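Local coordinates for cell division control protein 45 cdc45 putative (Entamoeba histolytica, PDB 6CC2), which probably serves in the CMG helicase that unwinds DNA during replication, as other Cdc45 proteins do, at residues K426-S431 and R460-W465; F480-Y485 and A499-T504; F520-H525 and V530-A535. All coordinates share one frame; numbering follows the deposited sequence.

In the fold
All three contacts tie one mixed beta sheet to the segments packed around it. Contact 1 lies on the face covered by helix 444-462, while contacts 2 and 3 lie on the opposite face, under helices 494-508 and 529-537. Strands 479-485 and 519-525 are neighbours, which puts the centres of contacts 2 and 3 about 7 Å apart, and both are buried and apolar. Contact 1 is partly buried and polar: one arginine reaches from the sheet to a backbone carbonyl near the surface. Phe429, of segment 426-431, nevertheless points to the other face, where it packs on Tyr532 and Lys533 of contact 3.

Contact 1. Residues K426-S431 and R460-W465; sequences KYRFCS and RRYKKW. With EDO (1,2-ethanediol), chain C.
The backbone oxygen of Lys464 is gripped by both terminal nitrogens of the Arg428 guanidinium. Arg428 NH2 lies 2.9 Å from Lys464 O and Arg428 NH1 lies 3.0 Å from the same oxygen, so the group meets its partner end-on, in a fork closing on one atom. The oxygen sits almost in the guanidinium plane, yet neither bond is straight: the angles at hydrogen are 149° for NH2 and 143° for NH1, as expected when two N-H groups converge on a single acceptor. Arginine suits the place because its long side chain, extended from CG to NE, can cross from the strand to the loop after the helix and still present several donors there.

The third nitrogen is used as well. Arg428 NE makes a bond of 2.8 Å to O2 of an ethanediol molecule, probably from the crystallisation liquor, at a different edge of the group, near its plane. The two bonds to Lys464 O hold the plane of the guanidinium, and the ethanediol bond of this crystal probably adds to this; Ser459 makes weak hydrogen bonds to both Arg428 NH1 and Lys464 O. Apolar atoms fill in alongside: Tyr462 CB is 3.8 Å from Arg428 NH2, and Lys464 CB is 3.7 Å from that same nitrogen. The Lys464 side chain starts toward the strand but bends at chi2 (63°), carrying its amine away from the arginine's positive charge.

Arg428 is also bonded through its backbone to Pro467, just ahead of the adjoining parallel strand 468-474, and to Ile469 within it. Its side chain joins strand 427-432 to the loop leading from helix 444-462 into that second strand, so the contact lies within a beta-alpha-beta crossover.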
loop_
_atom_site.group_PDB
_atom_site.type_symbol
_atom_site.label_atom_id
_atom_site.label_comp_id
_atom_site.label_asym_id
_atom_site.label_seq_id
_atom_site.Cartn_x
_atom_site.Cartn_y
_atom_site.Cartn_z
ATOM N N LYS A 426 -6.584 -21.293 -8.947
ATOM C CA LYS A 426 -5.564 -21.164 -7.908
ATOM C C LYS A 426 -4.658 -19.976 -8.146
ATOM O O LYS A 426 -4.220 -19.323 -7.194
ATOM C CB LYS A 426 -4.723 -22.440 -7.846
ATOM C CG LYS A 426 -5.520 -23.719 -7.619
ATOM C CD LYS A 426 -5.654 -24.033 -6.146
ATOM C CE LYS A 426 -6.338 -25.376 -5.930
ATOM N NZ LYS A 426 -6.299 -25.778 -4.499
ATOM N N TYR A 427 -4.357 -19.682 -9.405
ATOM C CA TYR A 427 -3.501 -18.578 -9.767
ATOM C C TYR A 427 -3.692 -18.319 -11.247
ATOM O O TYR A 427 -4.120 -19.193 -11.998
ATOM C CB TYR A 427 -2.012 -18.860 -9.473
ATOM C CG TYR A 427 -1.500 -20.127 -10.107
ATOM C CD1 TYR A 427 -1.609 -21.352 -9.460
ATOM C CD2 TYR A 427 -0.910 -20.109 -11.368
ATOM C CE1 TYR A 427 -1.168 -22.520 -10.047
ATOM C CE2 TYR A 427 -0.475 -21.279 -11.962
ATOM C CZ TYR A 427 -0.610 -22.485 -11.297
ATOM O OH TYR A 427 -0.161 -23.660 -11.866
ATOM N N ARG A 428 -3.374 -17.107 -11.645
ATOM C CA ARG A 428 -3.208 -16.774 -13.048
ATOM C C ARG A 428 -1.721 -16.854 -13.367
ATOM O O ARG A 428 -0.879 -16.551 -12.519
ATOM C CB ARG A 428 -3.731 -15.394 -13.397
ATOM C CG ARG A 428 -5.215 -15.289 -13.272
ATOM C CD ARG A 428 -5.721 -13.974 -13.853
ATOM N NE ARG A 428 -7.176 -14.042 -13.858
ATOM C CZ ARG A 428 -7.964 -13.609 -12.882
ATOM N NH1 ARG A 428 -7.458 -12.973 -11.838
ATOM N NH2 ARG A 428 -9.271 -13.778 -12.981
ATOM N N PHE A 429 -1.415 -17.309 -14.568
ATOM C CA PHE A 429 -0.032 -17.465 -15.014
ATOM C C PHE A 429 0.082 -16.768 -16.358
ATOM O O PHE A 429 -0.752 -16.988 -17.246
ATOM C CB PHE A 429 0.368 -18.943 -15.171
ATOM C CG PHE A 429 1.822 -19.130 -15.450
ATOM C CD1 PHE A 429 2.330 -18.919 -16.729
ATOM C CD2 PHE A 429 2.681 -19.506 -14.452
ATOM C CE1 PHE A 429 3.702 -19.082 -16.974
ATOM C CE2 PHE A 429 4.043 -19.650 -14.687
ATOM C CZ PHE A 429 4.542 -19.420 -15.951
ATOM N N CYS A 430 1.117 -15.940 -16.501
ATOM C CA CYS A 430 1.364 -15.250 -17.753
ATOM C C CYS A 430 2.858 -15.293 -18.038
ATOM O O CYS A 430 3.660 -15.070 -17.138
ATOM C CB CYS A 430 0.912 -13.811 -17.694
ATOM S SG CYS A 430 0.886 -13.068 -19.330
ATOM N N SER A 431 3.222 -15.571 -19.280
ATOM C CA SER A 431 4.624 -15.577 -19.675
ATOM C C SER A 431 4.821 -14.627 -20.845
ATOM O O SER A 431 3.977 -14.542 -21.734
ATOM C CB SER A 431 5.126 -16.992 -20.033
ATOM O OG SER A 431 4.519 -17.516 -21.164
ATOM N N ARG A 460 -10.057 -7.600 -12.097
ATOM C CA ARG A 460 -11.192 -6.727 -12.415
ATOM C C ARG A 460 -11.842 -7.098 -13.741
ATOM O O ARG A 460 -13.075 -7.038 -13.876
ATOM C CB ARG A 460 -10.713 -5.270 -12.421
ATOM C CG ARG A 460 -10.248 -4.780 -11.061
ATOM C CD ARG A 460 -10.025 -3.246 -11.047
ATOM N NE ARG A 460 -9.568 -2.770 -9.737
ATOM C CZ ARG A 460 -10.346 -2.453 -8.735
ATOM N NH1 ARG A 460 -11.675 -2.487 -8.867
ATOM N NH2 ARG A 460 -9.797 -2.049 -7.586
ATOM N N ARG A 461 -11.046 -7.473 -14.730
ATOM C CA ARG A 461 -11.598 -7.784 -16.051
ATOM C C ARG A 461 -12.527 -8.990 -15.984
ATOM O O ARG A 461 -13.580 -9.013 -16.630
ATOM C CB ARG A 461 -10.462 -8.029 -17.035
ATOM C CG ARG A 461 -10.934 -8.623 -18.363
ATOM C CD ARG A 461 -9.870 -8.428 -19.422
ATOM N NE ARG A 461 -9.745 -7.026 -19.769
ATOM C CZ ARG A 461 -9.011 -6.562 -20.771
ATOM N NH1 ARG A 461 -8.337 -7.405 -21.537
ATOM N NH2 ARG A 461 -8.955 -5.259 -21.004
ATOM N N TYR A 462 -12.162 -9.994 -15.184
ATOM C CA TYR A 462 -12.931 -11.230 -15.107
ATOM C C TYR A 462 -13.740 -11.366 -13.830
ATOM O O TYR A 462 -14.451 -12.378 -13.662
ATOM C CB TYR A 462 -11.990 -12.419 -15.297
ATOM C CG TYR A 462 -11.306 -12.347 -16.639
ATOM C CD1 TYR A 462 -12.046 -12.459 -17.822
ATOM C CD2 TYR A 462 -9.950 -12.149 -16.740
ATOM C CE1 TYR A 462 -11.433 -12.357 -19.054
ATOM C CE2 TYR A 462 -9.327 -12.054 -17.967
ATOM C CZ TYR A 462 -10.071 -12.169 -19.121
ATOM O OH TYR A 462 -9.463 -12.078 -20.355
ATOM N N LYS A 463 -13.729 -10.350 -12.969
ATOM C CA LYS A 463 -14.496 -10.341 -11.731
ATOM C C LYS A 463 -14.172 -11.593 -10.910
ATOM O O LYS A 463 -15.051 -12.303 -10.425
ATOM C CB LYS A 463 -16.001 -10.234 -11.994
ATOM C CG LYS A 463 -16.424 -9.004 -12.748
ATOM C CD LYS A 463 -15.987 -7.731 -12.072
ATOM C CE LYS A 463 -16.543 -6.498 -12.779
ATOM N NZ LYS A 463 -17.996 -6.303 -12.506
ATOM N N LYS A 464 -12.878 -11.870 -10.779
ATOM C CA LYS A 464 -12.399 -13.050 -10.076
ATOM C C LYS A 464 -10.983 -12.747 -9.603
ATOM O O LYS A 464 -10.082 -12.662 -10.440
ATOM C CB LYS A 464 -12.415 -14.266 -10.997
ATOM C CG LYS A 464 -11.731 -15.524 -10.436
ATOM C CD LYS A 464 -12.395 -16.067 -9.199
ATOM C CE LYS A 464 -11.845 -17.448 -8.853
ATOM N NZ LYS A 464 -12.354 -17.966 -7.553
ATOM N N TRP A 465 -10.787 -12.592 -8.292
ATOM C CA TRP A 465 -9.483 -12.241 -7.745
ATOM C C TRP A 465 -8.657 -13.490 -7.477
ATOM O O TRP A 465 -9.127 -14.428 -6.826
ATOM C CB TRP A 465 -9.649 -11.412 -6.460
ATOM C CG TRP A 465 -10.105 -10.054 -6.803
ATOM C CD1 TRP A 465 -11.372 -9.656 -7.104
ATOM C CD2 TRP A 465 -9.272 -8.895 -6.954
ATOM N NE1 TRP A 465 -11.379 -8.311 -7.430
ATOM C CE2 TRP A 465 -10.100 -7.831 -7.354
ATOM C CE3 TRP A 465 -7.902 -8.678 -6.827
ATOM C CZ2 TRP A 465 -9.610 -6.552 -7.575
ATOM C CZ3 TRP A 465 -7.414 -7.402 -7.061
ATOM C CH2 TRP A 465 -8.272 -6.365 -7.441
HETATM C C1 EDO C . -5.819 -14.995 -17.343
HETATM O O1 EDO C . -5.983 -13.574 -17.552
HETATM C C2 EDO C . -7.179 -15.694 -17.301
HETATM O O2 EDO C . -7.993 -15.161 -16.253
#

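Contact 2. Residues F480-Y485 and A499-T504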
loop_
_atom_site.group_PDB
_atom_site.type_symbol
_atom_site.label_atom_id
_atom_site.label_comp_id
_atom_site.label_asym_id
_atom_site.label_seq_id
_atom_site.Cartn_x
_atom_site.Cartn_y
_atom_site.Cartn_z
ATOM N N PHE A 480 13.848 -17.414 -17.498
ATOM C CA PHE A 480 12.666 -16.628 -17.143
ATOM C C PHE A 480 12.805 -16.188 -15.696
ATOM O O PHE A 480 13.091 -17.013 -14.815
ATOM C CB PHE A 480 11.366 -17.415 -17.298
ATOM C CG PHE A 480 10.917 -17.582 -18.737
ATOM C CD1 PHE A 480 10.167 -16.599 -19.346
ATOM C CD2 PHE A 480 11.263 -18.714 -19.467
ATOM C CE1 PHE A 480 9.771 -16.734 -20.650
ATOM C CE2 PHE A 480 10.864 -18.852 -20.782
ATOM C CZ PHE A 480 10.116 -17.870 -21.372
ATOM N N VAL A 481 12.607 -14.889 -15.453
ATOM C CA VAL A 481 12.366 -14.405 -14.110
ATOM C C VAL A 481 10.921 -14.727 -13.770
ATOM O O VAL A 481 10.031 -14.458 -14.572
ATOM C CB VAL A 481 12.643 -12.898 -14.013
ATOM C CG1 VAL A 481 12.424 -12.404 -12.601
ATOM C CG2 VAL A 481 14.073 -12.624 -14.438
ATOM N N ILE A 482 10.695 -15.351 -12.612
ATOM C CA ILE A 482 9.362 -15.756 -12.185
ATOM C C ILE A 482 8.995 -14.954 -10.940
ATOM O O ILE A 482 9.705 -15.015 -9.921
ATOM C CB ILE A 482 9.285 -17.261 -11.860
ATOM C CG1 ILE A 482 9.928 -18.103 -12.944
ATOM C CG2 ILE A 482 7.813 -17.656 -11.627
ATOM C CD1 ILE A 482 9.226 -18.050 -14.233
ATOM N N VAL A 483 7.897 -14.215 -11.007
ATOM C CA VAL A 483 7.397 -13.465 -9.864
ATOM C C VAL A 483 6.022 -14.008 -9.501
ATOM O O VAL A 483 5.170 -14.203 -10.381
ATOM C CB VAL A 483 7.321 -11.960 -10.176
ATOM C CG1 VAL A 483 6.569 -11.237 -9.052
ATOM C CG2 VAL A 483 8.714 -11.393 -10.355
ATOM N N GLY A 484 5.798 -14.237 -8.214
ATOM C CA GLY A 484 4.486 -14.561 -7.696
ATOM C C GLY A 484 4.027 -13.451 -6.766
ATOM O O GLY A 484 4.763 -13.042 -5.873
ATOM N N TYR A 485 2.800 -12.972 -6.999
ATOM C CA TYR A 485 2.264 -11.858 -6.238
ATOM C C TYR A 485 0.846 -12.155 -5.784
ATOM O O TYR A 485 0.021 -12.640 -6.561
ATOM C CB TYR A 485 2.254 -10.556 -7.063
ATOM C CG TYR A 485 1.561 -9.415 -6.338
ATOM C CD1 TYR A 485 2.196 -8.727 -5.331
ATOM C CD2 TYR A 485 0.256 -9.060 -6.659
ATOM C CE1 TYR A 485 1.548 -7.685 -4.642
ATOM C CE2 TYR A 485 -0.382 -8.021 -5.989
ATOM C CZ TYR A 485 0.266 -7.357 -4.990
ATOM O OH TYR A 485 -0.355 -6.335 -4.317
ATOM N N ALA A 499 3.119 -21.266 0.262
ATOM C CA ALA A 499 3.637 -22.606 0.525
ATOM C C ALA A 499 3.857 -23.351 -0.785
ATOM O O ALA A 499 4.911 -23.966 -1.005
ATOM C CB ALA A 499 2.679 -23.378 1.431
ATOM N N LYS A 500 2.871 -23.292 -1.685
ATOM C CA LYS A 500 2.966 -24.087 -2.903
ATOM C C LYS A 500 3.924 -23.456 -3.912
ATOM O O LYS A 500 4.610 -24.182 -4.644
ATOM C CB LYS A 500 1.565 -24.283 -3.506
ATOM C CG LYS A 500 0.608 -25.074 -2.587
ATOM C CD LYS A 500 1.210 -26.395 -2.155
ATOM C CE LYS A 500 0.292 -27.177 -1.211
ATOM N NZ LYS A 500 0.951 -28.420 -0.733
ATOM N N PHE A 501 3.993 -22.129 -3.970
ATOM C CA PHE A 501 4.984 -21.488 -4.819
ATOM C C PHE A 501 6.397 -21.874 -4.372
ATOM O O PHE A 501 7.260 -22.193 -5.205
ATOM C CB PHE A 501 4.820 -19.971 -4.784
ATOM C CG PHE A 501 5.713 -19.236 -5.764
ATOM C CD1 PHE A 501 7.009 -18.895 -5.413
ATOM C CD2 PHE A 501 5.254 -18.902 -7.026
ATOM C CE1 PHE A 501 7.833 -18.223 -6.315
ATOM C CE2 PHE A 501 6.065 -18.233 -7.924
ATOM C CZ PHE A 501 7.357 -17.910 -7.581
ATOM N N THR A 502 6.644 -21.873 -3.066
ATOM C CA THR A 502 7.978 -22.191 -2.577
ATOM C C THR A 502 8.264 -23.683 -2.688
ATOM O O THR A 502 9.384 -24.078 -3.009
ATOM C CB THR A 502 8.162 -21.708 -1.139
ATOM O OG1 THR A 502 7.224 -22.330 -0.274
ATOM C CG2 THR A 502 8.002 -20.226 -1.073
ATOM N N GLN A 503 7.255 -24.527 -2.451
ATOM C CA GLN A 503 7.431 -25.965 -2.621
ATOM C C GLN A 503 7.767 -26.317 -4.071
ATOM O O GLN A 503 8.582 -27.222 -4.319
ATOM C CB GLN A 503 6.180 -26.713 -2.160
ATOM C CG GLN A 503 6.003 -26.750 -0.649
ATOM C CD GLN A 503 4.714 -27.435 -0.219
ATOM O OE1 GLN A 503 4.157 -28.253 -0.949
ATOM N NE2 GLN A 503 4.234 -27.096 0.974
ATOM N N THR A 504 7.173 -25.608 -5.035
ATOM C CA THR A 504 7.513 -25.836 -6.432
ATOM C C THR A 504 8.980 -25.519 -6.687
ATOM O O THR A 504 9.710 -26.307 -7.310
ATOM C CB THR A 504 6.610 -24.995 -7.344
ATOM O OG1 THR A 504 5.232 -25.315 -7.092
ATOM C CG2 THR A 504 6.937 -25.256 -8.792
#
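The Phe501 ring comes down from the helix onto the strand, with the methyl CG2 of Ile482 at its edge, near the ring plane, and the backbone of Gly484 approaching obliquely. Ile482 CG2 is 4.1 Å from Phe501 CZ, an ordinary van der Waals distance between apolar groups. Nearby, the ring of Phe520 meets that of Phe501 with planes inclined by about 25°.

Gly484 is the second half of the seat. Its CA lies 4.0 Å from Phe501 CE2, and its backbone N is equally near Phe501 CZ. With no side chain on the face turned to the helix, the strand lets the far end of the ring, CE2 and CZ, come close to its main chain, and the CA atoms of Gly484 and Phe501 are 7.5 Å apart. The ring reaches the sheet because CG of Phe501 stands opposite the backbone nitrogen (chi1 -173°). Ile482 contributes a branch well suited to a ring edge: CG2 touches Phe501 while the CG1 arm leads away from the helix; the side chain also touches Ile469 and Ala471 of strand 468-474.

On the helix itself Thr504 is served locally. Its OG1 donates to Lys500 O at 2.8 Å, and that oxygen also takes the helical bond from Thr504 N, the two donors arriving from opposite faces of the carbonyl plane. Lys500 NZ has one partner within the helix, Gln503 OE1, and one beyond it, Ser542.

Between strand and helix, then, the contact rests on van der Waals contacts, the side chains being apolar; with no directional bond between the segments, cohesion comes from burial and fit of shape.

Contact 3. Residues F520-H525 and V530-A535. With EDO (1,2-ethanediol), chain D; EDO (1,2-ethanediol), chain G.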
loop_
_atom_site.group_PDB
_atom_site.type_symbol
_atom_site.label_atom_id
_atom_site.label_comp_id
_atom_site.label_asym_id
_atom_site.label_seq_id
_atom_site.Cartn_x
_atom_site.Cartn_y
_atom_site.Cartn_z
ATOM N N PHE A 520 7.123 -13.265 -4.196
ATOM C CA PHE A 520 8.304 -14.105 -4.311
ATOM C C PHE A 520 8.911 -13.914 -5.698
ATOM O O PHE A 520 8.203 -13.660 -6.669
ATOM C CB PHE A 520 7.978 -15.607 -4.146
ATOM C CG PHE A 520 7.146 -15.916 -2.954
ATOM C CD1 PHE A 520 5.773 -15.756 -2.994
ATOM C CD2 PHE A 520 7.737 -16.375 -1.772
ATOM C CE1 PHE A 520 4.996 -16.034 -1.883
ATOM C CE2 PHE A 520 6.961 -16.664 -0.668
ATOM C CZ PHE A 520 5.585 -16.485 -0.723
ATOM N N VAL A 521 10.231 -14.075 -5.779
ATOM C CA VAL A 521 10.950 -14.059 -7.044
ATOM C C VAL A 521 11.821 -15.306 -7.131
ATOM O O VAL A 521 12.548 -15.622 -6.186
ATOM C CB VAL A 521 11.828 -12.805 -7.181
ATOM C CG1 VAL A 521 12.502 -12.777 -8.545
ATOM C CG2 VAL A 521 10.982 -11.548 -6.988
ATOM N N THR A 522 11.726 -16.014 -8.250
ATOM C CA THR A 522 12.661 -17.092 -8.558
ATOM C C THR A 522 13.044 -16.948 -10.026
ATOM O O THR A 522 12.721 -15.952 -10.675
ATOM C CB THR A 522 12.069 -18.472 -8.210
ATOM O OG1 THR A 522 13.080 -19.483 -8.420
ATOM C CG2 THR A 522 10.862 -18.802 -9.051
ATOM N N GLU A 523 13.744 -17.942 -10.562
ATOM C CA GLU A 523 14.251 -17.876 -11.929
ATOM C C GLU A 523 14.440 -19.299 -12.428
ATOM O O GLU A 523 14.875 -20.165 -11.682
ATOM C CB GLU A 523 15.574 -17.107 -11.955
ATOM C CG GLU A 523 16.118 -16.810 -13.333
ATOM C CD GLU A 523 17.318 -15.875 -13.283
ATOM O OE1 GLU A 523 18.076 -15.934 -12.293
ATOM O OE2 GLU A 523 17.493 -15.071 -14.226
ATOM N N ILE A 524 14.097 -19.528 -13.694
ATOM C CA ILE A 524 14.237 -20.839 -14.300
ATOM C C ILE A 524 15.026 -20.715 -15.591
ATOM O O ILE A 524 15.085 -19.650 -16.213
ATOM C CB ILE A 524 12.864 -21.490 -14.580
ATOM C CG1 ILE A 524 12.094 -20.668 -15.634
ATOM C CG2 ILE A 524 12.044 -21.580 -13.313
ATOM C CD1 ILE A 524 10.824 -21.343 -16.104
ATOM N N HIS A 525 15.623 -21.838 -16.015
ATOM C CA HIS A 525 16.183 -21.912 -17.355
ATOM C C HIS A 525 15.052 -21.782 -18.377
ATOM O O HIS A 525 13.969 -22.345 -18.194
ATOM C CB HIS A 525 16.916 -23.222 -17.576
ATOM C CG HIS A 525 18.119 -23.392 -16.698
ATOM N ND1 HIS A 525 19.251 -22.617 -16.832
ATOM C CD2 HIS A 525 18.362 -24.242 -15.674
ATOM C CE1 HIS A 525 20.139 -22.977 -15.920
ATOM N NE2 HIS A 525 19.624 -23.961 -15.205
ATOM N N VAL A 530 7.935 -25.169 -19.641
ATOM C CA VAL A 530 6.856 -26.156 -19.582
ATOM C C VAL A 530 7.013 -27.048 -18.354
ATOM O O VAL A 530 6.033 -27.289 -17.631
ATOM C CB VAL A 530 6.815 -26.978 -20.883
ATOM C CG1 VAL A 530 5.951 -28.210 -20.731
ATOM C CG2 VAL A 530 6.288 -26.106 -22.020
ATOM N N LYS A 531 8.238 -27.488 -18.079
ATOM C CA LYS A 531 8.508 -28.292 -16.894
ATOM C C LYS A 531 8.076 -27.553 -15.631
ATOM O O LYS A 531 7.420 -28.126 -14.740
ATOM C CB LYS A 531 9.997 -28.634 -16.841
ATOM C CG LYS A 531 10.418 -29.446 -15.636
ATOM C CD LYS A 531 11.931 -29.664 -15.641
ATOM C CE LYS A 531 12.368 -30.538 -14.476
ATOM N NZ LYS A 531 13.840 -30.722 -14.455
ATOM N N TYR A 532 8.440 -26.279 -15.530
ATOM C CA TYR A 532 8.063 -25.476 -14.368
ATOM C C TYR A 532 6.555 -25.289 -14.264
ATOM O O TYR A 532 5.980 -25.378 -13.169
ATOM C CB TYR A 532 8.750 -24.120 -14.435
ATOM C CG TYR A 532 8.320 -23.212 -13.316
ATOM C CD1 TYR A 532 8.775 -23.425 -12.022
ATOM C CD2 TYR A 532 7.421 -22.187 -13.524
ATOM C CE1 TYR A 532 8.365 -22.628 -10.994
ATOM C CE2 TYR A 532 7.014 -21.381 -12.497
ATOM C CZ TYR A 532 7.489 -21.607 -11.228
ATOM O OH TYR A 532 7.066 -20.821 -10.200
ATOM N N LYS A 533 5.881 -25.024 -15.388
ATOM C CA LYS A 533 4.436 -24.856 -15.323
ATOM C C LYS A 533 3.766 -26.140 -14.850
ATOM O O LYS A 533 2.804 -26.091 -14.065
ATOM C CB LYS A 533 3.902 -24.433 -16.700
ATOM C CG LYS A 533 4.265 -22.974 -17.051
ATOM C CD LYS A 533 4.187 -22.712 -18.570
ATOM C CE LYS A 533 2.795 -22.442 -19.023
ATOM N NZ LYS A 533 2.733 -22.200 -20.522
ATOM N N LYS A 534 4.261 -27.296 -15.307
ATOM C CA LYS A 534 3.679 -28.568 -14.884
ATOM C C LYS A 534 3.904 -28.808 -13.395
ATOM O O LYS A 534 3.005 -29.296 -12.701
ATOM C CB LYS A 534 4.255 -29.721 -15.708
ATOM C CG LYS A 534 3.839 -29.686 -17.176
ATOM C CD LYS A 534 4.339 -30.912 -17.945
ATOM C CE LYS A 534 5.862 -30.983 -17.964
ATOM N NZ LYS A 534 6.375 -31.956 -18.970
ATOM N N ALA A 535 5.098 -28.476 -12.898
ATOM C CA ALA A 535 5.402 -28.650 -11.479
ATOM C C ALA A 535 4.567 -27.723 -10.617
ATOM O O ALA A 535 4.084 -28.117 -9.541
ATOM C CB ALA A 535 6.891 -28.390 -11.226
HETATM C C1 EDO D . 14.518 -25.180 -13.849
HETATM O O1 EDO D . 15.236 -24.146 -14.500
HETATM C C2 EDO D . 13.070 -24.764 -13.827
HETATM O O2 EDO D . 12.282 -25.812 -13.493
HETATM C C1 EDO G . 18.474 -21.311 -13.424
HETATM O O1 EDO G . 17.706 -21.386 -12.217
HETATM C C2 EDO G . 18.905 -19.876 -13.678
HETATM O O2 EDO G . 19.635 -19.380 -12.555
#
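Strand 519-525 runs extended past the helix that follows it, and the two backbones come nearest at Ile524 and Tyr532, whose CA atoms are 7.7 Å apart. The helix is regular here, with Lys534 N bonded to Val530 O at 2.9 Å.

Ile524 and Tyr532 carry most of the contact, their side chains crossing at about a right angle. Ile524 CD1 reaches Tyr532 CB at 3.8 Å, and the CG2 branch approaches Tyr532 CD1 obliquely at 4.0 Å. Both branches can touch because CG1 stands between the backbone N and the carbonyl carbon (chi1 65°), which leaves CG2 beside the nitrogen. Farther along, the methyl of Thr522 lies 4.5 Å from Tyr532 OH, a loose approach. Threonine fits this buried spot by turning its methyl to the tyrosine while its hydroxyl bonds to the backbone oxygen of Ser511.

At the strand's end, His525 N donates to O1 of one ethanediol at 2.8 Å. A second ethanediol lays C1 over one face of the His525 ring and bonds through O1 to Glu523 O.

Tyr532 also packs on Ile482 and Phe429 of two other strands, on Phe501 and Thr504 of helix 494-508, and on Ile510, so its ring is wedged between that helix and the face of the mixed sheet.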